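Glycogen synthase (Cyanobacterium sp. CLg1, PDB 6GNF) is a bacterial glycosyltransferase of the glycogen and starch synthase family, with a two-domain GT-B fold that holds adenosine-5'-diphosphate and a glycan. Local coordinates at residues A[58-63]-A[97-102]; A[74-79]-A[147-152]; A[370-375]-A[403-408]; A[376-381]-A[498-503]. All blocks are in the same frame, centred on the assembly; numbering follows the deposited sequence.

Interaction 1: residues A[58-63]-A[97-102]; sequences VCTVAP and KGVDHI
The carbonyl oxygen I102 O has three partners: A62 N donates to it at 3.1 Å, water 1 donates as well, and V61 CA adds a C-H...O contact. Further back along the same ladder the strands exchange T60 N to D100 O, 2.8 Å and close to linear with the carbonyl bond. I102 N to T60 O is also 2.8 Å, with an N-H...O angle of 168°. The ladder frays where 99-102 emerges from its turn, since D100 N reaches V58 O only weakly, at 3.4 Å. T60 and H101 stand side by side on one face of the sheet. A chi1 of 69° tucks T60 OG1 between the backbone N and the carbonyl carbon and brings it to the edge of the imidazole, near the ring plane, 2.9 Å from H101 ND1. This hydrogen bond limits rotation of both groups, and either partner could be the donor. The opposite face carries C59, D100, V61 and I102; C59 CB lies 3.8 Å from D100 CB, while the carboxylate of D100 is held by H93 and the backbone N of G153. The pair is a buried parallel step of the Rossmann-like N-terminal sheet. Strand 23-27 bonds to the far edge of 57-63, antiparallel strand 85-96 flanks 99-105, helix 39-54 packs against V58 and V99, and the ring of Y34 meets that of H101.

Interaction 2: residues A[74-79]-A[147-152]; sequences TEIIQP and PLLVPL
I76 and L149 cross obliquely, and the isoleucine uses both of its branches. Its CG2, anti to the backbone N, meets L149 CD1 at 3.8 Å. The other branch starts beside that N (chi1 -60°) and runs on extended, and CD1 reaches past the leucine side chain to the backbone where the helix ends. There I76 CD1 lies 3.5 Å from the carbonyl L149 O. The same methyl is 3.9 Å from V150 CG2 and also touches P151 CD, seated against three consecutive residues. V150, the first residue to leave helical geometry, is also inclined to I76. Q78 stands at about a right angle to L149; its chain bends at chi2 (57°), bringing OE1 to 3.4 Å from L149 CD1, while NE2 makes a weak hydrogen bond to P79 O. L149 CD1 is thus shared between the amide end of Q78 and the branch methyl of I76. At the other end T74 OG1 accepts from I76 N at 3.1 Å, an ST turn, and it also bonds to Y91 of the adjoining strand 85-96. The contact lies at the surface, where outermost strand 72-82 meets the end of helix 146-149. Methyls meet methyls, a proline ring and two oxygens that make no bond across the contact; cohesion is therefore mainly van der Waals, and the fit depends on shape.

Interaction 3: residues A[370-375]-A[403-408]; sequences AAMPKL and YPFAKG
M372 CB sits over the centre of the Y403 ring, 3.4 Å from the centroid and 12° off the normal, a CH-pi contact made face on. Beyond it the methionine chain bends at chi2 (-72°), carrying SD to the corner beside both aromatic rings: it is 4.6 Å from the Y403 centroid and 5.0 Å from that of F405, both oblique Met-aromatic contacts. M372 SD also rests 3.7 Å from A406 CB. M372 O lies at the edge of the F405 ring, 3.8 Å from CZ, and L375 CB touches CE1 of the same ring at 3.8 Å. Near the surface, P373 CG packs 3.5 Å from Y403 OH. The type I turn from Y403 to A406 brings the two residues together, and with chi1 61° the F405 ring has Y403 CB over the rim of one face. Behind the helical side, A371 and L375 lean on helix 485-503, while K374 makes a salt bridge to D493. F405, just before strand 406-409, and K407 in it make backbone hydrogen bonds to strand 381-385. The whole is the flank of an edge strand in the parallel alpha/beta sheet of the C-terminal Rossmann-like domain of a GT-B glycosyltransferase.

Interaction 4: residues A[376-381]-A[498-503]; sequences KQLNCQ and GMKKAL
M499 opens the contact from the helix 485-503, meeting L378 with its side chain at about a right angle. A turn at chi3 (73°) swings its methyl group round, and M499 CE comes to rest 4.1 Å from L378 CD1 and, more loosely, 4.4 Å from C380 SG. Next in sequence, K500 touches through its aliphatic part: the chain is extended beyond CG and passes across the other leucine methyl, with K500 CE 3.8 Å and CG 4.1 Å from L378 CD2. One helical turn after M499 comes L503, whose CD1 lies 4.0 Å from L378 CB and 3.9 Å from the carbonyl L378 O. Three residues of the helix face thus meet one leucine, each at a different part of it, and the backbone bond L503 N to M499 O, 2.9 Å, keeps two of them in step along that face. L378 ends the short 3-10 segment 376-378, and C380 follows after N379, which, with a positive phi of 57°, lies at the bend before strand 381-385. In the fold this link lies between helix 372-375 and strand 381-385. Helix 485-503 spans the neighbouring strands: M499 and L503 touch F353 of 352-356, M499 also reaches L428 and L503 Y426 of 426-429, and A502 packs on F468 of 468-469.

Overall arrangement
Interactions 1 and 2 belong to the N-terminal part of the chain, interactions 3 and 4 to the C-terminal part, on opposite sides of its centre; the centres of 2 and 4 are about 56 Å apart. Interaction 1 is buried and is the one built on backbone hydrogen bonds, pairing two inner strands of the mixed sheet. Interaction 2 lies at that sheet's outer edge, joined to it where I102 meets V150 and D100 meets L152. Interactions 3 and 4 are partly buried neighbours, consecutive in 370-381, and share a seam: F405 touches K376 and C380, L375 touches M499. Aromatic and sulfur contacts dominate 3, aliphatic ones 2 and 4.

Interaction 1: residues A[58-63]-A[97-102]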
loop_
_atom_site.group_PDB
_atom_site.type_symbol
_atom_site.label_atom_id
_atom_site.label_comp_id
_atom_site.label_asym_id
_atom_site.label_seq_id
_atom_site.Cartn_x
_atom_site.Cartn_y
_atom_site.Cartn_z
ATOM N N VAL A 58 -4.538 20.785 -4.255
ATOM C CA VAL A 58 -4.273 19.523 -3.575
ATOM C C VAL A 58 -3.115 19.659 -2.599
ATOM O O VAL A 58 -2.113 20.284 -2.912
ATOM C CB VAL A 58 -3.907 18.431 -4.598
ATOM C CG1 VAL A 58 -3.872 17.066 -3.944
ATOM C CG2 VAL A 58 -4.901 18.432 -5.754
ATOM N N CYS A 59 -3.265 19.078 -1.415
ATOM C CA CYS A 59 -2.163 18.995 -0.463
ATOM C C CYS A 59 -2.194 17.642 0.218
ATOM O O CYS A 59 -3.206 16.949 0.186
ATOM C CB CYS A 59 -2.227 20.110 0.576
ATOM S SG CYS A 59 -3.582 19.963 1.762
ATOM N N THR A 60 -1.058 17.252 0.784
ATOM C CA THR A 60 -0.982 16.061 1.613
ATOM C C THR A 60 -0.550 16.500 3.003
ATOM O O THR A 60 0.160 17.505 3.172
ATOM C CB THR A 60 0.033 15.024 1.092
ATOM O OG1 THR A 60 1.359 15.554 1.250
ATOM C CG2 THR A 60 -0.254 14.667 -0.372
ATOM N N VAL A 61 -1.025 15.767 4.002
ATOM C CA VAL A 61 -0.622 15.973 5.381
ATOM C C VAL A 61 -0.166 14.647 5.939
ATOM O O VAL A 61 -0.900 13.655 5.853
ATOM C CB VAL A 61 -1.790 16.478 6.257
ATOM C CG1 VAL A 61 -1.306 16.744 7.673
ATOM C CG2 VAL A 61 -2.405 17.729 5.659
ATOM N N ALA A 62 1.032 14.637 6.524
ATOM C CA ALA A 62 1.585 13.417 7.088
ATOM C C ALA A 62 2.588 13.776 8.167
ATOM O O ALA A 62 3.009 14.925 8.262
ATOM C CB ALA A 62 2.255 12.611 5.998
ATOM N N PRO A 63 2.997 12.795 8.979
ATOM C CA PRO A 63 3.966 13.104 10.037
ATOM C C PRO A 63 5.344 13.433 9.500
ATOM O O PRO A 63 5.754 12.902 8.469
ATOM C CB PRO A 63 4.026 11.806 10.852
ATOM C CG PRO A 63 2.735 11.116 10.555
ATOM C CD PRO A 63 2.448 11.434 9.122
ATOM N N LYS A 97 5.887 19.752 -7.786
ATOM C CA LYS A 97 5.028 19.368 -8.899
ATOM C C LYS A 97 3.567 19.726 -8.652
ATOM O O LYS A 97 2.690 18.856 -8.771
ATOM C CB LYS A 97 5.148 17.869 -9.154
ATOM C CG LYS A 97 6.490 17.434 -9.705
ATOM C CD LYS A 97 6.580 15.923 -9.664
ATOM C CE LYS A 97 7.500 15.370 -10.738
ATOM N NZ LYS A 97 8.898 15.849 -10.586
ATOM N N GLY A 98 3.338 20.969 -8.239
ATOM C CA GLY A 98 2.001 21.484 -8.044
ATOM C C GLY A 98 1.268 20.979 -6.821
ATOM O O GLY A 98 0.076 21.229 -6.698
ATOM N N VAL A 99 1.944 20.231 -5.942
ATOM C CA VAL A 99 1.321 19.701 -4.725
ATOM C C VAL A 99 2.032 20.209 -3.467
ATOM O O VAL A 99 3.271 20.165 -3.393
ATOM C CB VAL A 99 1.352 18.155 -4.691
ATOM C CG1 VAL A 99 0.621 17.630 -3.466
ATOM C CG2 VAL A 99 0.734 17.569 -5.956
ATOM N N ASP A 100 1.237 20.647 -2.485
ATOM C CA ASP A 100 1.738 21.040 -1.170
ATOM C C ASP A 100 1.831 19.825 -0.262
ATOM O O ASP A 100 0.863 19.095 -0.086
ATOM C CB ASP A 100 0.805 22.054 -0.515
ATOM C CG ASP A 100 0.775 23.368 -1.258
ATOM O OD1 ASP A 100 1.672 24.209 -0.992
ATOM O OD2 ASP A 100 -0.071 23.585 -2.148
ATOM N N HIS A 101 2.999 19.631 0.342
ATOM C CA HIS A 101 3.183 18.581 1.330
ATOM C C HIS A 101 3.382 19.255 2.665
ATOM O O HIS A 101 4.280 20.080 2.834
ATOM C CB HIS A 101 4.387 17.723 0.973
ATOM C CG HIS A 101 4.296 17.125 -0.391
ATOM N ND1 HIS A 101 3.311 16.228 -0.742
ATOM C CD2 HIS A 101 5.049 17.311 -1.496
ATOM C CE1 HIS A 101 3.473 15.878 -2.006
ATOM N NE2 HIS A 101 4.518 16.521 -2.486
ATOM N N ILE A 102 2.451 19.001 3.574
ATOM C CA ILE A 102 2.500 19.550 4.909
ATOM C C ILE A 102 2.928 18.434 5.844
ATOM O O ILE A 102 2.380 17.327 5.807
ATOM C CB ILE A 102 1.116 20.062 5.354
ATOM C CG1 ILE A 102 0.491 20.975 4.285
ATOM C CG2 ILE A 102 1.210 20.753 6.704
ATOM C CD1 ILE A 102 1.367 22.114 3.866
HETATM O O HOH W 1 2.757 15.613 3.340
#

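Interaction 2: residues A[74-79]-A[147-152]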
loop_
_atom_site.group_PDB
_atom_site.type_symbol
_atom_site.label_atom_id
_atom_site.label_comp_id
_atom_site.label_asym_id
_atom_site.label_seq_id
_atom_site.Cartn_x
_atom_site.Cartn_y
_atom_site.Cartn_z
ATOM N N THR A 74 6.900 26.619 8.889
ATOM C CA THR A 74 5.915 27.664 8.618
ATOM C C THR A 74 5.759 28.624 9.791
ATOM O O THR A 74 5.142 29.674 9.659
ATOM C CB THR A 74 4.529 27.083 8.360
ATOM O OG1 THR A 74 4.033 26.517 9.575
ATOM C CG2 THR A 74 4.563 26.044 7.222
ATOM N N GLU A 75 6.304 28.256 10.952
ATOM C CA GLU A 75 6.179 29.015 12.203
ATOM C C GLU A 75 4.784 28.935 12.821
ATOM O O GLU A 75 4.502 29.551 13.845
ATOM C CB GLU A 75 6.608 30.472 12.037
ATOM C CG GLU A 75 8.060 30.598 11.603
ATOM C CD GLU A 75 9.043 30.407 12.762
ATOM O OE1 GLU A 75 10.257 30.313 12.479
ATOM O OE2 GLU A 75 8.613 30.355 13.949
ATOM N N ILE A 76 3.918 28.130 12.234
ATOM C CA ILE A 76 2.597 27.908 12.784
ATOM C C ILE A 76 2.690 26.850 13.876
ATOM O O ILE A 76 3.372 25.840 13.714
ATOM C CB ILE A 76 1.628 27.412 11.694
ATOM C CG1 ILE A 76 1.516 28.448 10.575
ATOM C CG2 ILE A 76 0.260 27.120 12.287
ATOM C CD1 ILE A 76 0.952 27.906 9.280
ATOM N N ILE A 77 2.001 27.083 14.989
ATOM C CA ILE A 77 1.843 26.081 16.041
ATOM C C ILE A 77 0.365 25.871 16.296
ATOM O O ILE A 77 -0.416 26.808 16.205
ATOM C CB ILE A 77 2.534 26.468 17.363
ATOM C CG1 ILE A 77 1.878 27.709 17.976
ATOM C CG2 ILE A 77 4.019 26.677 17.130
ATOM C CD1 ILE A 77 2.648 28.311 19.127
ATOM N N GLN A 78 -0.022 24.627 16.541
ATOM C CA GLN A 78 -1.411 24.283 16.757
ATOM C C GLN A 78 -1.526 23.375 17.978
ATOM O O GLN A 78 -0.873 22.343 18.036
ATOM C CB GLN A 78 -1.944 23.574 15.515
ATOM C CG GLN A 78 -3.355 23.038 15.630
ATOM C CD GLN A 78 -4.350 24.123 15.981
ATOM O OE1 GLN A 78 -4.152 25.299 15.674
ATOM N NE2 GLN A 78 -5.365 23.750 16.736
ATOM N N PRO A 79 -2.372 23.749 18.961
ATOM C CA PRO A 79 -2.580 22.838 20.087
ATOM C C PRO A 79 -3.380 21.592 19.692
ATOM O O PRO A 79 -4.352 21.690 18.948
ATOM C CB PRO A 79 -3.340 23.688 21.116
ATOM C CG PRO A 79 -3.911 24.821 20.351
ATOM C CD PRO A 79 -2.999 25.063 19.191
ATOM N N PRO A 147 -6.077 23.029 6.461
ATOM C CA PRO A 147 -6.799 23.885 5.516
ATOM C C PRO A 147 -7.144 25.281 6.052
ATOM O O PRO A 147 -7.361 26.195 5.254
ATOM C CB PRO A 147 -8.075 23.094 5.225
ATOM C CG PRO A 147 -7.674 21.672 5.444
ATOM C CD PRO A 147 -6.761 21.741 6.642
ATOM N N LEU A 148 -7.136 25.463 7.369
ATOM C CA LEU A 148 -7.471 26.760 7.955
ATOM C C LEU A 148 -6.247 27.641 8.192
ATOM O O LEU A 148 -6.371 28.861 8.218
ATOM C CB LEU A 148 -8.212 26.566 9.278
ATOM C CG LEU A 148 -9.455 25.670 9.246
ATOM C CD1 LEU A 148 -9.992 25.471 10.658
ATOM C CD2 LEU A 148 -10.525 26.258 8.348
ATOM N N LEU A 149 -5.067 27.031 8.336
ATOM C CA LEU A 149 -3.887 27.735 8.857
ATOM C C LEU A 149 -2.726 27.888 7.890
ATOM O O LEU A 149 -2.051 28.925 7.880
ATOM C CB LEU A 149 -3.364 27.001 10.095
ATOM C CG LEU A 149 -4.147 27.056 11.403
ATOM C CD1 LEU A 149 -3.448 26.248 12.488
ATOM C CD2 LEU A 149 -4.430 28.476 11.853
ATOM N N VAL A 150 -2.488 26.881 7.061
ATOM C CA VAL A 150 -1.244 26.815 6.292
ATOM C C VAL A 150 -1.393 27.410 4.882
ATOM O O VAL A 150 -2.081 26.844 4.033
ATOM C CB VAL A 150 -0.739 25.360 6.195
ATOM C CG1 VAL A 150 0.562 25.285 5.417
ATOM C CG2 VAL A 150 -0.539 24.768 7.589
ATOM N N PRO A 151 -0.683 28.517 4.591
ATOM C CA PRO A 151 -0.768 29.081 3.249
ATOM C C PRO A 151 -0.063 28.196 2.231
ATOM O O PRO A 151 1.084 27.784 2.427
ATOM C CB PRO A 151 -0.045 30.422 3.372
ATOM C CG PRO A 151 0.883 30.251 4.522
ATOM C CD PRO A 151 0.224 29.286 5.462
ATOM N N LEU A 152 -0.731 27.957 1.113
ATOM C CA LEU A 152 -0.296 26.968 0.146
ATOM C C LEU A 152 0.333 27.633 -1.068
ATOM O O LEU A 152 0.405 28.852 -1.177
ATOM C CB LEU A 152 -1.490 26.107 -0.279
ATOM C CG LEU A 152 -2.223 25.375 0.832
ATOM C CD1 LEU A 152 -3.402 24.600 0.279
ATOM C CD2 LEU A 152 -1.296 24.438 1.601
#

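Interaction 3: residues A[370-375]-A[403-408]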
loop_
_atom_site.group_PDB
_atom_site.type_symbol
_atom_site.label_atom_id
_atom_site.label_comp_id
_atom_site.label_asym_id
_atom_site.label_seq_id
_atom_site.Cartn_x
_atom_site.Cartn_y
_atom_site.Cartn_z
ATOM N N ALA A 370 8.778 -22.776 -0.454
ATOM C CA ALA A 370 8.324 -24.155 -0.268
ATOM C C ALA A 370 8.162 -24.899 -1.597
ATOM O O ALA A 370 8.210 -26.129 -1.627
ATOM C CB ALA A 370 7.019 -24.186 0.512
ATOM N N ALA A 371 7.985 -24.158 -2.690
ATOM C CA ALA A 371 7.752 -24.755 -4.006
ATOM C C ALA A 371 9.019 -25.259 -4.692
ATOM O O ALA A 371 8.927 -25.942 -5.713
ATOM C CB ALA A 371 7.046 -23.755 -4.912
ATOM N N MET A 372 10.188 -24.933 -4.139
ATOM C CA MET A 372 11.473 -25.192 -4.809
ATOM C C MET A 372 11.685 -26.637 -5.262
ATOM O O MET A 372 12.116 -26.857 -6.394
ATOM C CB MET A 372 12.646 -24.740 -3.929
ATOM C CG MET A 372 12.762 -23.230 -3.792
ATOM S SD MET A 372 13.349 -22.439 -5.304
ATOM C CE MET A 372 12.671 -20.791 -5.114
ATOM N N PRO A 373 11.363 -27.624 -4.403
ATOM C CA PRO A 373 11.539 -29.017 -4.833
ATOM C C PRO A 373 10.780 -29.352 -6.119
ATOM O O PRO A 373 11.299 -30.086 -6.960
ATOM C CB PRO A 373 10.990 -29.826 -3.652
ATOM C CG PRO A 373 11.106 -28.913 -2.476
ATOM C CD PRO A 373 10.861 -27.540 -3.017
ATOM N N LYS A 374 9.583 -28.792 -6.283
ATOM C CA LYS A 374 8.782 -29.029 -7.484
ATOM C C LYS A 374 9.181 -28.144 -8.665
ATOM O O LYS A 374 8.829 -28.439 -9.803
ATOM C CB LYS A 374 7.298 -28.808 -7.190
ATOM C CG LYS A 374 6.671 -29.847 -6.268
ATOM C CD LYS A 374 5.196 -30.040 -6.597
ATOM C CE LYS A 374 4.494 -30.946 -5.599
ATOM N NZ LYS A 374 4.064 -30.181 -4.397
ATOM N N LEU A 375 9.854 -27.034 -8.392
ATOM C CA LEU A 375 10.149 -26.049 -9.439
ATOM C C LEU A 375 11.219 -26.494 -10.436
ATOM O O LEU A 375 11.189 -26.101 -11.609
ATOM C CB LEU A 375 10.549 -24.707 -8.821
ATOM C CG LEU A 375 9.423 -23.893 -8.181
ATOM C CD1 LEU A 375 9.988 -22.624 -7.561
ATOM C CD2 LEU A 375 8.331 -23.560 -9.187
ATOM N N TYR A 403 19.273 -24.881 -4.436
ATOM C CA TYR A 403 18.637 -24.705 -5.744
ATOM C C TYR A 403 19.413 -23.705 -6.602
ATOM O O TYR A 403 19.326 -22.492 -6.368
ATOM C CB TYR A 403 17.189 -24.257 -5.549
ATOM C CG TYR A 403 16.437 -25.179 -4.623
ATOM C CD1 TYR A 403 15.975 -26.411 -5.072
ATOM C CD2 TYR A 403 16.220 -24.839 -3.291
ATOM C CE1 TYR A 403 15.301 -27.276 -4.225
ATOM C CE2 TYR A 403 15.547 -25.695 -2.435
ATOM C CZ TYR A 403 15.090 -26.914 -2.910
ATOM O OH TYR A 403 14.422 -27.769 -2.073
ATOM N N PRO A 404 20.174 -24.213 -7.598
ATOM C CA PRO A 404 21.043 -23.357 -8.410
ATOM C C PRO A 404 20.276 -22.415 -9.343
ATOM O O PRO A 404 20.769 -21.331 -9.657
ATOM C CB PRO A 404 21.882 -24.362 -9.211
ATOM C CG PRO A 404 21.034 -25.581 -9.311
ATOM C CD PRO A 404 20.182 -25.613 -8.072
ATOM N N PHE A 405 19.067 -22.814 -9.742
ATOM C CA PHE A 405 18.219 -22.004 -10.631
ATOM C C PHE A 405 17.514 -20.847 -9.920
ATOM O O PHE A 405 16.814 -20.072 -10.562
ATOM C CB PHE A 405 17.172 -22.886 -11.319
ATOM C CG PHE A 405 16.233 -23.576 -10.364
ATOM C CD1 PHE A 405 15.081 -22.940 -9.918
ATOM C CD2 PHE A 405 16.505 -24.861 -9.910
ATOM C CE1 PHE A 405 14.218 -23.571 -9.036
ATOM C CE2 PHE A 405 15.650 -25.496 -9.026
ATOM C CZ PHE A 405 14.504 -24.851 -8.590
ATOM N N ALA A 406 17.703 -20.725 -8.609
ATOM C CA ALA A 406 16.994 -19.720 -7.830
ATOM C C ALA A 406 17.947 -18.881 -7.008
ATOM O O ALA A 406 19.038 -19.325 -6.668
ATOM C CB ALA A 406 15.972 -20.387 -6.919
ATOM N N LYS A 407 17.488 -17.693 -6.634
ATOM C CA LYS A 407 18.295 -16.763 -5.873
ATOM C C LYS A 407 17.404 -15.893 -5.005
ATOM O O LYS A 407 16.427 -15.324 -5.488
ATOM C CB LYS A 407 19.117 -15.896 -6.823
ATOM C CG LYS A 407 19.867 -14.758 -6.153
ATOM C CD LYS A 407 21.008 -15.258 -5.286
ATOM C CE LYS A 407 21.664 -14.088 -4.575
ATOM N NZ LYS A 407 22.946 -14.495 -3.946
ATOM N N GLY A 408 17.756 -15.790 -3.727
ATOM C CA GLY A 408 17.012 -14.976 -2.775
ATOM C C GLY A 408 17.878 -13.858 -2.240
ATOM O O GLY A 408 19.072 -14.041 -2.025
#

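Interaction 4: residues A[376-381]-A[498-503]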
loop_
_atom_site.group_PDB
_atom_site.type_symbol
_atom_site.label_atom_id
_atom_site.label_comp_id
_atom_site.label_asym_id
_atom_site.label_seq_id
_atom_site.Cartn_x
_atom_site.Cartn_y
_atom_site.Cartn_z
ATOM N N LYS A 376 12.165 -27.311 -9.986
ATOM C CA LYS A 376 13.258 -27.733 -10.860
ATOM C C LYS A 376 12.736 -28.399 -12.135
ATOM O O LYS A 376 13.338 -28.274 -13.201
ATOM C CB LYS A 376 14.223 -28.673 -10.133
ATOM C CG LYS A 376 15.573 -28.749 -10.822
ATOM C CD LYS A 376 16.615 -29.499 -10.011
ATOM C CE LYS A 376 18.000 -29.293 -10.610
ATOM N NZ LYS A 376 18.965 -30.357 -10.214
ATOM N N GLN A 377 11.604 -29.091 -12.015
ATOM C CA GLN A 377 10.949 -29.748 -13.146
ATOM C C GLN A 377 10.548 -28.782 -14.268
ATOM O O GLN A 377 10.466 -29.181 -15.429
ATOM C CB GLN A 377 9.704 -30.505 -12.652
ATOM C CG GLN A 377 9.982 -31.664 -11.696
ATOM C CD GLN A 377 10.816 -32.792 -12.307
ATOM O OE1 GLN A 377 11.186 -32.751 -13.481
ATOM N NE2 GLN A 377 11.091 -33.818 -11.511
ATOM N N LEU A 378 10.307 -27.516 -13.926
ATOM C CA LEU A 378 9.799 -26.539 -14.893
ATOM C C LEU A 378 10.858 -25.938 -15.820
ATOM O O LEU A 378 10.502 -25.284 -16.800
ATOM C CB LEU A 378 9.085 -25.403 -14.167
ATOM C CG LEU A 378 7.962 -25.781 -13.199
ATOM C CD1 LEU A 378 7.269 -24.517 -12.717
ATOM C CD2 LEU A 378 6.960 -26.728 -13.841
ATOM N N ASN A 379 12.138 -26.138 -15.506
ATOM C CA ASN A 379 13.250 -25.580 -16.294
ATOM C C ASN A 379 13.167 -24.066 -16.420
ATOM O O ASN A 379 13.148 -23.513 -17.521
ATOM C CB ASN A 379 13.322 -26.209 -17.688
ATOM C CG ASN A 379 13.633 -27.684 -17.644
ATOM O OD1 ASN A 379 12.863 -28.509 -18.135
ATOM N ND2 ASN A 379 14.775 -28.029 -17.062
ATOM N N CYS A 380 13.103 -23.403 -15.276
ATOM C CA CYS A 380 13.017 -21.948 -15.224
ATOM C C CYS A 380 13.954 -21.407 -14.158
ATOM O O CYS A 380 14.571 -22.171 -13.418
ATOM C CB CYS A 380 11.583 -21.519 -14.911
ATOM S SG CYS A 380 10.980 -22.066 -13.297
ATOM N N GLN A 381 14.068 -20.086 -14.101
ATOM C CA GLN A 381 14.828 -19.426 -13.054
ATOM C C GLN A 381 13.888 -18.593 -12.196
ATOM O O GLN A 381 12.853 -18.134 -12.674
ATOM C CB GLN A 381 15.939 -18.568 -13.660
ATOM C CG GLN A 381 17.089 -19.401 -14.206
ATOM C CD GLN A 381 18.161 -18.576 -14.891
ATOM O OE1 GLN A 381 18.073 -17.350 -14.945
ATOM N NE2 GLN A 381 19.175 -19.249 -15.428
ATOM N N GLY A 498 -0.511 -21.827 -12.420
ATOM C CA GLY A 498 -0.387 -20.557 -13.129
ATOM C C GLY A 498 0.911 -20.445 -13.903
ATOM O O GLY A 498 0.917 -20.008 -15.054
ATOM N N MET A 499 2.007 -20.873 -13.290
ATOM C CA MET A 499 3.320 -20.802 -13.937
ATOM C C MET A 499 3.364 -21.681 -15.185
ATOM O O MET A 499 3.912 -21.281 -16.211
ATOM C CB MET A 499 4.428 -21.208 -12.958
ATOM C CG MET A 499 4.595 -20.234 -11.801
ATOM S SD MET A 499 5.668 -20.859 -10.499
ATOM C CE MET A 499 7.269 -20.719 -11.290
ATOM N N LYS A 500 2.767 -22.870 -15.100
ATOM C CA LYS A 500 2.699 -23.785 -16.243
ATOM C C LYS A 500 1.854 -23.218 -17.379
ATOM O O LYS A 500 2.206 -23.387 -18.542
ATOM C CB LYS A 500 2.145 -25.147 -15.823
ATOM C CG LYS A 500 3.145 -26.005 -15.074
ATOM C CD LYS A 500 2.559 -27.364 -14.735
ATOM C CE LYS A 500 3.646 -28.385 -14.440
ATOM N NZ LYS A 500 3.067 -29.724 -14.146
ATOM N N LYS A 501 0.727 -22.587 -17.047
ATOM C CA LYS A 501 -0.073 -21.904 -18.059
ATOM C C LYS A 501 0.810 -20.951 -18.855
ATOM O O LYS A 501 0.768 -20.936 -20.079
ATOM C CB LYS A 501 -1.211 -21.105 -17.428
ATOM C CG LYS A 501 -2.524 -21.837 -17.221
ATOM C CD LYS A 501 -3.532 -20.863 -16.605
ATOM C CE LYS A 501 -4.939 -21.431 -16.522
ATOM N NZ LYS A 501 -5.034 -22.530 -15.523
ATOM N N ALA A 502 1.610 -20.160 -18.146
ATOM C CA ALA A 502 2.461 -19.151 -18.770
ATOM C C ALA A 502 3.579 -19.763 -19.599
ATOM O O ALA A 502 3.854 -19.298 -20.706
ATOM C CB ALA A 502 3.047 -18.224 -17.717
ATOM N N LEU A 503 4.220 -20.796 -19.058
ATOM C CA LEU A 503 5.360 -21.426 -19.728
ATOM C C LEU A 503 4.951 -22.157 -21.003
ATOM O O LEU A 503 5.761 -22.321 -21.903
ATOM C CB LEU A 503 6.095 -22.384 -18.783
ATOM C CG LEU A 503 6.885 -21.732 -17.639
ATOM C CD1 LEU A 503 7.497 -22.798 -16.742
ATOM C CD2 LEU A 503 7.967 -20.800 -18.168
#